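Local coordinates for protein putative fimbrium tip subunit Fim1C (Bacteroides ovatus, PDB 4EPS) that is probably a component of the fimbrial tip, on surface filaments that mediate cell adhesion and biofilm formation, at residues Ala115-Thr120 / His157-Val162; His355-Thr360 / Asp397-Thr402; Thr371-Ala376 / Asn479-Thr484. All coordinates share one frame; numbering follows the deposited sequence.

Interaction 1. Residues Ala115-Thr120 / His157-Val162; sequences AGWELT and HRMSLV
W117 and L119 meet a single partner, M159, and the heart of the arrangement is a Met-aromatic contact inside the fimbrillin-like region of the chain. M159 is a selenomethionine in this crystal, so selenium stands where the natural residue has sulfur. It lies just before strand 160-162, part of the long interrupted strand 148-174, whereas W117 and L119 belong to an irregular stretch that follows helix 111-115. That stretch is nearly extended: W117 and L119 point their CB atoms toward M159, and E118 between them points away.

The M159 chain leaves the backbone with CG beside its own N (chi1 -62°), then bends again at chi2 and chi3. This folded course brings three successive atoms, CG, SE and CE, against the other segment; an unbranched, flexible, polarisable side chain suits such a fit. Indole and thioether cross at a slant. M159 SE stands 5.0 Å from the centroid of the five-membered ring of W117, at 67° to the ring normal, neither squarely above the ring nor in its plane. The methyl carries the rest of this approach, with M159 CE 4.1 Å from W117 CB.

L119 behaves differently. Its side chain runs past that of M159 in the opposite direction, and both methyls of the isobutyl fork reach M159 CG, L119 CD1 at 4.1 Å.

Outside the pair, W117 NE1 donates to the backbone O of Q132, which fixes the polar edge of the indole, while the side chain also touches P93 and L134. L119 also touches L221 on strand 217-222. The closest approaches are W117 CD1 to M159 CE at 3.9 Å and L119 CD2 to M159 SE at 3.8 Å.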
loop_
_atom_site.group_PDB
_atom_site.type_symbol
_atom_site.label_atom_id
_atom_site.label_comp_id
_atom_site.label_asym_id
_atom_site.label_seq_id
_atom_site.Cartn_x
_atom_site.Cartn_y
_atom_site.Cartn_z
ATOM N N ALA A 115 28.998 -48.052 -4.806
ATOM C CA ALA A 115 29.291 -48.514 -3.435
ATOM C C ALA A 115 30.532 -47.830 -2.829
ATOM O O ALA A 115 30.501 -47.468 -1.656
ATOM C CB ALA A 115 29.470 -50.027 -3.411
ATOM N N GLY A 116 31.585 -47.645 -3.621
ATOM C CA GLY A 116 32.813 -47.011 -3.149
ATOM C C GLY A 116 32.899 -45.506 -3.349
ATOM O O GLY A 116 33.927 -44.897 -3.035
ATOM N N TRP A 117 31.823 -44.875 -3.871
ATOM C CA TRP A 117 31.828 -43.436 -4.153
ATOM C C TRP A 117 31.960 -42.643 -2.858
ATOM O O TRP A 117 31.108 -42.750 -1.976
ATOM C CB TRP A 117 30.571 -43.033 -4.947
ATOM C CG TRP A 117 30.669 -41.679 -5.593
ATOM C CD1 TRP A 117 30.026 -40.540 -5.210
ATOM C CD2 TRP A 117 31.407 -41.345 -6.782
ATOM N NE1 TRP A 117 30.338 -39.506 -6.068
ATOM C CE2 TRP A 117 31.184 -39.972 -7.042
ATOM C CE3 TRP A 117 32.244 -42.078 -7.653
ATOM C CZ2 TRP A 117 31.756 -39.314 -8.139
ATOM C CZ3 TRP A 117 32.826 -41.421 -8.733
ATOM C CH2 TRP A 117 32.578 -40.056 -8.967
ATOM N N GLU A 118 33.047 -41.875 -2.744
ATOM C CA GLU A 118 33.340 -41.079 -1.552
ATOM C C GLU A 118 32.806 -39.667 -1.731
ATOM O O GLU A 118 33.298 -38.913 -2.576
ATOM C CB GLU A 118 34.848 -41.070 -1.237
ATOM C CG GLU A 118 35.435 -42.456 -1.004
ATOM C CD GLU A 118 36.935 -42.496 -0.780
ATOM O OE1 GLU A 118 37.684 -41.949 -1.622
ATOM O OE2 GLU A 118 37.361 -43.101 0.229
ATOM N N LEU A 119 31.797 -39.332 -0.976
ATOM C CA LEU A 119 31.155 -38.035 -1.026
ATOM C C LEU A 119 31.597 -37.204 0.153
ATOM O O LEU A 119 31.627 -37.700 1.282
ATOM C CB LEU A 119 29.652 -38.323 -0.984
ATOM C CG LEU A 119 28.695 -37.345 -1.547
ATOM C CD1 LEU A 119 28.890 -37.181 -3.063
ATOM C CD2 LEU A 119 27.315 -37.821 -1.261
ATOM N N THR A 120 31.992 -35.955 -0.098
ATOM C CA THR A 120 32.386 -35.039 0.975
ATOM C C THR A 120 31.315 -33.956 1.127
ATOM O O THR A 120 30.451 -33.806 0.261
ATOM C CB THR A 120 33.765 -34.414 0.715
ATOM O OG1 THR A 120 33.610 -33.355 -0.226
ATOM C CG2 THR A 120 34.825 -35.450 0.269
ATOM N N HIS A 157 21.070 -40.268 -11.413
ATOM C CA HIS A 157 21.932 -39.847 -10.300
ATOM C C HIS A 157 21.949 -40.950 -9.252
ATOM O O HIS A 157 20.878 -41.472 -8.873
ATOM C CB HIS A 157 21.434 -38.517 -9.708
ATOM C CG HIS A 157 21.543 -37.360 -10.653
ATOM N ND1 HIS A 157 22.562 -36.437 -10.538
ATOM C CD2 HIS A 157 20.763 -37.024 -11.709
ATOM C CE1 HIS A 157 22.344 -35.534 -11.488
ATOM N NE2 HIS A 157 21.280 -35.855 -12.228
ATOM N N ARG A 158 23.157 -41.319 -8.787
ATOM C CA ARG A 158 23.305 -42.397 -7.813
ATOM C C ARG A 158 23.242 -41.894 -6.364
ATOM O O ARG A 158 22.988 -42.682 -5.460
ATOM C CB ARG A 158 24.611 -43.159 -8.070
ATOM C CG ARG A 158 24.642 -43.846 -9.446
ATOM C CD ARG A 158 23.474 -44.796 -9.667
ATOM N NE ARG A 158 23.626 -46.012 -8.875
ATOM C CZ ARG A 158 24.059 -47.173 -9.357
ATOM N NH1 ARG A 158 24.359 -47.295 -10.643
ATOM N NH2 ARG A 158 24.187 -48.223 -8.558
HETATM N N MSE A 159 23.473 -40.596 -6.140
HETATM C CA MSE A 159 23.420 -40.051 -4.787
HETATM C C MSE A 159 22.010 -39.544 -4.498
HETATM O O MSE A 159 21.149 -39.541 -5.385
HETATM C CB MSE A 159 24.452 -38.885 -4.632
HETATM C CG MSE A 159 25.914 -39.335 -4.829
HETATM SE SE MSE A 159 26.439 -40.729 -3.539
HETATM C CE MSE A 159 26.540 -42.295 -4.755
ATOM N N SER A 160 21.786 -39.085 -3.262
ATOM C CA SER A 160 20.522 -38.465 -2.881
ATOM C C SER A 160 20.795 -36.982 -2.733
ATOM O O SER A 160 21.961 -36.584 -2.726
ATOM C CB SER A 160 19.977 -39.092 -1.597
ATOM O OG SER A 160 18.629 -38.679 -1.432
ATOM N N LEU A 161 19.753 -36.160 -2.639
ATOM C CA LEU A 161 19.966 -34.715 -2.575
ATOM C C LEU A 161 19.150 -34.040 -1.485
ATOM O O LEU A 161 17.933 -34.223 -1.406
ATOM C CB LEU A 161 19.614 -34.099 -3.945
ATOM C CG LEU A 161 19.836 -32.577 -4.096
ATOM C CD1 LEU A 161 21.359 -32.235 -4.035
ATOM C CD2 LEU A 161 19.222 -32.085 -5.369
ATOM N N VAL A 162 19.828 -33.226 -0.669
ATOM C CA VAL A 162 19.180 -32.386 0.334
ATOM C C VAL A 162 18.987 -31.010 -0.325
ATOM O O VAL A 162 19.946 -30.450 -0.865
ATOM C CB VAL A 162 20.000 -32.287 1.665
ATOM C CG1 VAL A 162 19.563 -31.084 2.535
ATOM C CG2 VAL A 162 19.899 -33.575 2.471
#

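Interaction 2. Residues His355-Thr360 / Asp397-Thr402; sequences HDWFMT and DLYYDT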
loop_
_atom_site.group_PDB
_atom_site.type_symbol
_atom_site.label_atom_id
_atom_site.label_comp_id
_atom_site.label_asym_id
_atom_site.label_seq_id
_atom_site.Cartn_x
_atom_site.Cartn_y
_atom_site.Cartn_z
ATOM N N HIS A 355 42.203 13.092 -9.399
ATOM C CA HIS A 355 41.699 13.637 -10.656
ATOM C C HIS A 355 42.808 13.669 -11.733
ATOM O O HIS A 355 42.610 13.171 -12.851
ATOM C CB HIS A 355 41.146 15.058 -10.453
ATOM C CG HIS A 355 40.817 15.712 -11.750
ATOM N ND1 HIS A 355 39.772 15.263 -12.532
ATOM C CD2 HIS A 355 41.458 16.718 -12.396
ATOM C CE1 HIS A 355 39.768 16.042 -13.599
ATOM N NE2 HIS A 355 40.783 16.914 -13.572
ATOM N N ASP A 356 43.956 14.267 -11.395
ATOM C CA ASP A 356 45.069 14.389 -12.343
ATOM C C ASP A 356 45.557 13.009 -12.785
ATOM O O ASP A 356 45.780 12.817 -13.987
ATOM C CB ASP A 356 46.213 15.237 -11.772
ATOM C CG ASP A 356 45.960 16.740 -11.780
ATOM O OD1 ASP A 356 44.958 17.182 -12.401
ATOM O OD2 ASP A 356 46.740 17.472 -11.143
ATOM N N TRP A 357 45.629 12.029 -11.852
ATOM C CA TRP A 357 46.000 10.657 -12.222
ATOM C C TRP A 357 44.970 10.075 -13.178
ATOM O O TRP A 357 45.332 9.496 -14.205
ATOM C CB TRP A 357 46.133 9.725 -10.990
ATOM C CG TRP A 357 46.106 8.263 -11.362
ATOM C CD1 TRP A 357 47.102 7.554 -11.975
ATOM C CD2 TRP A 357 44.986 7.368 -11.251
ATOM N NE1 TRP A 357 46.687 6.258 -12.208
ATOM C CE2 TRP A 357 45.394 6.117 -11.772
ATOM C CE3 TRP A 357 43.678 7.496 -10.745
ATOM C CZ2 TRP A 357 44.537 5.007 -11.813
ATOM C CZ3 TRP A 357 42.823 6.402 -10.813
ATOM C CH2 TRP A 357 43.252 5.177 -11.346
ATOM N N PHE A 358 43.685 10.205 -12.815
ATOM C CA PHE A 358 42.552 9.631 -13.542
ATOM C C PHE A 358 42.522 10.083 -15.024
ATOM O O PHE A 358 42.307 9.250 -15.905
ATOM C CB PHE A 358 41.230 9.998 -12.820
ATOM C CG PHE A 358 39.971 9.591 -13.537
ATOM C CD1 PHE A 358 39.544 8.269 -13.526
ATOM C CD2 PHE A 358 39.213 10.529 -14.230
ATOM C CE1 PHE A 358 38.382 7.887 -14.196
ATOM C CE2 PHE A 358 38.041 10.147 -14.893
ATOM C CZ PHE A 358 37.639 8.831 -14.875
HETATM N N MSE A 359 42.761 11.379 -15.283
HETATM C CA MSE A 359 42.734 11.975 -16.627
HETATM C C MSE A 359 43.851 11.429 -17.550
HETATM O O MSE A 359 43.737 11.576 -18.768
HETATM C CB MSE A 359 42.797 13.504 -16.555
HETATM C CG MSE A 359 41.567 14.126 -15.871
HETATM SE SE MSE A 359 39.877 13.602 -16.709
HETATM C CE MSE A 359 39.893 14.867 -18.163
ATOM N N THR A 360 44.884 10.770 -16.985
ATOM C CA THR A 360 45.973 10.145 -17.768
ATOM C C THR A 360 45.672 8.660 -18.092
ATOM O O THR A 360 46.494 8.018 -18.748
ATOM C CB THR A 360 47.327 10.213 -17.015
ATOM O OG1 THR A 360 47.320 9.292 -15.912
ATOM C CG2 THR A 360 47.703 11.602 -16.575
ATOM N N ASP A 397 39.109 2.705 -5.974
ATOM C CA ASP A 397 39.541 1.295 -6.024
ATOM C C ASP A 397 40.522 1.111 -7.178
ATOM O O ASP A 397 41.560 0.463 -6.995
ATOM C CB ASP A 397 38.339 0.348 -6.165
ATOM C CG ASP A 397 37.552 0.139 -4.889
ATOM O OD1 ASP A 397 38.022 0.589 -3.814
ATOM O OD2 ASP A 397 36.469 -0.486 -4.957
ATOM N N LEU A 398 40.238 1.750 -8.338
ATOM C CA LEU A 398 41.127 1.728 -9.503
ATOM C C LEU A 398 42.464 2.391 -9.156
ATOM O O LEU A 398 43.518 1.874 -9.542
ATOM C CB LEU A 398 40.481 2.406 -10.721
ATOM C CG LEU A 398 39.296 1.691 -11.361
ATOM C CD1 LEU A 398 38.679 2.559 -12.438
ATOM C CD2 LEU A 398 39.710 0.365 -11.971
ATOM N N TYR A 399 42.428 3.496 -8.371
ATOM C CA TYR A 399 43.637 4.175 -7.902
ATOM C C TYR A 399 44.419 3.235 -6.981
ATOM O O TYR A 399 45.641 3.137 -7.108
ATOM C CB TYR A 399 43.289 5.483 -7.168
ATOM C CG TYR A 399 44.499 6.254 -6.691
ATOM C CD1 TYR A 399 45.061 6.006 -5.438
ATOM C CD2 TYR A 399 45.047 7.274 -7.462
ATOM C CE1 TYR A 399 46.167 6.727 -4.988
ATOM C CE2 TYR A 399 46.136 8.016 -7.013
ATOM C CZ TYR A 399 46.697 7.733 -5.776
ATOM O OH TYR A 399 47.782 8.446 -5.340
ATOM N N TYR A 400 43.717 2.561 -6.052
ATOM C CA TYR A 400 44.361 1.614 -5.142
ATOM C C TYR A 400 45.042 0.465 -5.923
ATOM O O TYR A 400 46.173 0.106 -5.602
ATOM C CB TYR A 400 43.381 1.047 -4.100
ATOM C CG TYR A 400 44.063 0.073 -3.162
ATOM C CD1 TYR A 400 44.813 0.525 -2.082
ATOM C CD2 TYR A 400 44.040 -1.298 -3.411
ATOM C CE1 TYR A 400 45.487 -0.363 -1.245
ATOM C CE2 TYR A 400 44.729 -2.195 -2.594
ATOM C CZ TYR A 400 45.434 -1.725 -1.501
ATOM O OH TYR A 400 46.091 -2.609 -0.683
ATOM N N ASP A 401 44.366 -0.075 -6.948
ATOM C CA ASP A 401 44.870 -1.162 -7.799
ATOM C C ASP A 401 46.210 -0.800 -8.446
ATOM O O ASP A 401 47.044 -1.678 -8.656
ATOM C CB ASP A 401 43.843 -1.505 -8.889
ATOM C CG ASP A 401 42.577 -2.194 -8.390
ATOM O OD1 ASP A 401 42.551 -2.615 -7.206
ATOM O OD2 ASP A 401 41.617 -2.323 -9.186
ATOM N N THR A 402 46.417 0.490 -8.725
ATOM C CA THR A 402 47.624 1.017 -9.350
ATOM C C THR A 402 48.722 1.340 -8.321
ATOM O O THR A 402 49.866 0.955 -8.549
ATOM C CB THR A 402 47.264 2.269 -10.195
ATOM O OG1 THR A 402 46.212 1.926 -11.095
ATOM C CG2 THR A 402 48.439 2.815 -11.000
#
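W357 lays its indole against the helix that carries L398, Y399 and T402, and the six-membered half of the ring does most of the touching. Over its face comes the Y399 backbone: Y399 CA lies 4.0 Å from the centroid of the six-membered ring, over the face, a CH-pi contact. The Y399 ring adds an edge-to-face pair, its plane at 90° to that of the six-membered ring, with its CD2 edge directed at the indole face; Y399 CD2 is 3.6 Å from W357 CE3. L398 CB meets the indole at the rim, in the ring plane, 4.0 Å from W357 CH2. On the nitrogen side of the indole T402 crosses obliquely, its OG1 3.6 Å from W357 CZ2 on the six-membered ring and its methyl CG2 near NE1.

Two short helical segments, 355-359 and 397-402, are joined here at a steep crossing: their axes stand 79° apart and approach to 11.1 Å. A large side chain suits so wide a gap, and the flat indole, with CG anti to the backbone N (chi1 163°), extends far enough to reach the neighbouring helix backbone. Cut back to an alanine here, the bridge between the helices is likely to be lost, opening a gap beside L398 and T402 and leaving the Y399 ring edge without its aromatic face.

Further out, F403 meets W357 edge-to-face and also abuts the ring of Y399, so the two rings share a third aromatic neighbour, while Q352 packs on W357 as well. T360 grips the backbone carbonyl of W357: its OG1 donates to W357 O at 2.6 Å, in the carbonyl plane and on a lone pair, and T360 N donates to the same oxygen at 3.1 Å. L398 also touches Y367.

Interaction 3. Residues Thr371-Ala376 / Asn479-Thr484; sequences TGYYDA and NMYIVT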
loop_
_atom_site.group_PDB
_atom_site.type_symbol
_atom_site.label_atom_id
_atom_site.label_comp_id
_atom_site.label_asym_id
_atom_site.label_seq_id
_atom_site.Cartn_x
_atom_site.Cartn_y
_atom_site.Cartn_z
ATOM N N THR A 371 36.829 14.555 -8.917
ATOM C CA THR A 371 36.919 15.988 -8.624
ATOM C C THR A 371 35.551 16.683 -8.573
ATOM O O THR A 371 34.650 16.371 -9.345
ATOM C CB THR A 371 37.850 16.706 -9.631
ATOM O OG1 THR A 371 38.258 17.953 -9.073
ATOM C CG2 THR A 371 37.230 16.896 -11.032
ATOM N N GLY A 372 35.415 17.622 -7.658
ATOM C CA GLY A 372 34.250 18.487 -7.654
ATOM C C GLY A 372 34.602 19.779 -8.374
ATOM O O GLY A 372 33.721 20.533 -8.789
ATOM N N TYR A 373 35.911 20.036 -8.547
ATOM C CA TYR A 373 36.385 21.349 -8.981
ATOM C C TYR A 373 36.895 21.467 -10.422
ATOM O O TYR A 373 36.704 22.532 -11.024
ATOM C CB TYR A 373 37.498 21.809 -8.013
ATOM C CG TYR A 373 37.771 23.304 -8.036
ATOM C CD1 TYR A 373 37.074 24.177 -7.202
ATOM C CD2 TYR A 373 38.732 23.841 -8.884
ATOM C CE1 TYR A 373 37.336 25.549 -7.211
ATOM C CE2 TYR A 373 38.988 25.213 -8.913
ATOM C CZ TYR A 373 38.284 26.061 -8.079
ATOM O OH TYR A 373 38.559 27.410 -8.118
ATOM N N TYR A 374 37.585 20.448 -10.948
ATOM C CA TYR A 374 38.195 20.517 -12.271
ATOM C C TYR A 374 37.503 19.627 -13.289
ATOM O O TYR A 374 38.155 19.186 -14.230
ATOM C CB TYR A 374 39.677 20.097 -12.169
ATOM C CG TYR A 374 40.480 20.952 -11.221
ATOM C CD1 TYR A 374 40.948 22.209 -11.609
ATOM C CD2 TYR A 374 40.798 20.501 -9.941
ATOM C CE1 TYR A 374 41.683 23.008 -10.734
ATOM C CE2 TYR A 374 41.538 21.288 -9.061
ATOM C CZ TYR A 374 41.989 22.535 -9.467
ATOM O OH TYR A 374 42.732 23.309 -8.610
ATOM N N ASP A 375 36.199 19.358 -13.124
ATOM C CA ASP A 375 35.502 18.456 -14.044
ATOM C C ASP A 375 35.426 19.090 -15.451
ATOM O O ASP A 375 35.138 20.269 -15.574
ATOM C CB ASP A 375 34.113 18.099 -13.519
ATOM C CG ASP A 375 33.466 16.974 -14.299
ATOM O OD1 ASP A 375 32.772 17.269 -15.296
ATOM O OD2 ASP A 375 33.657 15.801 -13.914
ATOM N N ALA A 376 35.689 18.290 -16.490
ATOM C CA ALA A 376 35.686 18.741 -17.882
ATOM C C ALA A 376 34.272 19.061 -18.393
ATOM O O ALA A 376 34.142 19.895 -19.278
ATOM C CB ALA A 376 36.321 17.675 -18.762
ATOM N N ASN A 479 43.261 18.460 -0.693
ATOM C CA ASN A 479 41.948 18.640 -0.055
ATOM C C ASN A 479 40.811 17.872 -0.673
ATOM O O ASN A 479 40.749 17.695 -1.889
ATOM C CB ASN A 479 41.542 20.136 -0.134
ATOM C CG ASN A 479 42.282 21.089 0.781
ATOM O OD1 ASN A 479 43.436 20.884 1.144
ATOM N ND2 ASN A 479 41.657 22.199 1.122
HETATM N N MSE A 480 39.851 17.497 0.184
HETATM C CA MSE A 480 38.561 16.936 -0.185
HETATM C C MSE A 480 37.512 18.016 0.039
HETATM O O MSE A 480 37.749 18.963 0.780
HETATM C CB MSE A 480 38.191 15.704 0.712
HETATM C CG MSE A 480 39.210 14.566 0.700
HETATM SE SE MSE A 480 39.499 13.883 -1.075
HETATM C CE MSE A 480 37.834 13.013 -1.385
ATOM N N TYR A 481 36.334 17.852 -0.543
ATOM C CA TYR A 481 35.178 18.659 -0.167
ATOM C C TYR A 481 34.671 18.113 1.178
ATOM O O TYR A 481 34.638 16.881 1.382
ATOM C CB TYR A 481 34.062 18.554 -1.223
ATOM C CG TYR A 481 34.283 19.464 -2.408
ATOM C CD1 TYR A 481 35.235 19.162 -3.378
ATOM C CD2 TYR A 481 33.526 20.622 -2.574
ATOM C CE1 TYR A 481 35.428 19.990 -4.484
ATOM C CE2 TYR A 481 33.679 21.433 -3.701
ATOM C CZ TYR A 481 34.656 21.129 -4.634
ATOM O OH TYR A 481 34.844 21.941 -5.721
ATOM N N ILE A 482 34.292 19.011 2.088
ATOM C CA ILE A 482 33.748 18.646 3.405
ATOM C C ILE A 482 32.403 19.340 3.540
ATOM O O ILE A 482 32.225 20.458 3.034
ATOM C CB ILE A 482 34.739 19.013 4.557
ATOM C CG1 ILE A 482 35.355 20.455 4.344
ATOM C CG2 ILE A 482 35.817 17.897 4.692
ATOM C CD1 ILE A 482 36.121 21.101 5.615
ATOM N N VAL A 483 31.468 18.686 4.214
ATOM C CA VAL A 483 30.118 19.199 4.312
ATOM C C VAL A 483 29.808 19.624 5.743
ATOM O O VAL A 483 30.121 18.917 6.704
ATOM C CB VAL A 483 29.085 18.156 3.767
ATOM C CG1 VAL A 483 27.639 18.610 3.992
ATOM C CG2 VAL A 483 29.325 17.909 2.270
ATOM N N THR A 484 29.166 20.781 5.847
ATOM C CA THR A 484 28.677 21.339 7.104
ATOM C C THR A 484 27.211 21.624 6.933
ATOM O O THR A 484 26.710 21.659 5.806
ATOM C CB THR A 484 29.469 22.601 7.489
ATOM O OG1 THR A 484 29.427 23.533 6.397
ATOM C CG2 THR A 484 30.908 22.270 7.907
#
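The middle strand of a three-stranded antiparallel sheet, 479-485 between 469-474 and 490-497, sends Y481 against the loop residues G372 and Y373. The phenol leads with its hydroxyl end. Y481 OH lies 3.4 Å from G372 C and also 3.5 Å from Y373 CD1, where it sits at the edge of the Y373 ring, near its plane. The two tyrosine side chains cross at about a right angle. Y481 CE1 comes within 3.7 Å of G372 CA, and the ring passes obliquely by the G372 backbone.

Glycine suits position 372 for steric reasons: a CB there would sit 2.7 Å from Y481 CE1, a clash. The backbone bend behind the contact is an ST turn. T371 OG1 accepts from Y373 N at 3.2 Å, and from Y374 N at the same distance, the second bond being the straighter (N-H...O 169° against 151°). One threonine oxygen thus grips both amides that follow the glycine and fixes the path from which Y373 and Y374 project. Y373, with CG anti to its backbone N (chi1 -161°), then carries its ring on to Y374, where Y373 CD2 stands 3.5 Å above the plane of the Y374 ring and over its centre.

R475 serves both tyrosines, making a cation-pi contact with Y373 and a hydrogen bond to Y374 OH. G372 is joined by its backbone to E474 at the end of strand 469-474, and Y481 packs on T473, A492 and T494 of the strands beside it, and on P384.

From the N terminus, interaction 1 comes first: it closes a loop of 36 residues within the fimbrillin-like region, tying an irregular stretch to strand 148-174, and it is complete long before the others begin. It lies on the opposite side of the chain's centre, its own centre about 50 Å and about 60 Å from the centres of interactions 2 and 3. Interaction 2 opens at helix 354-359, and interaction 3 opens at residues 371-376 before interaction 2 closes at helix 389-403; interaction 3 closes last, at strand 479-485. The two therefore cross. They also touch, H355 ND1 lying 3.4 Å from T371 CG2, so two helices, the loop between them and the three-stranded sheet form one connected region.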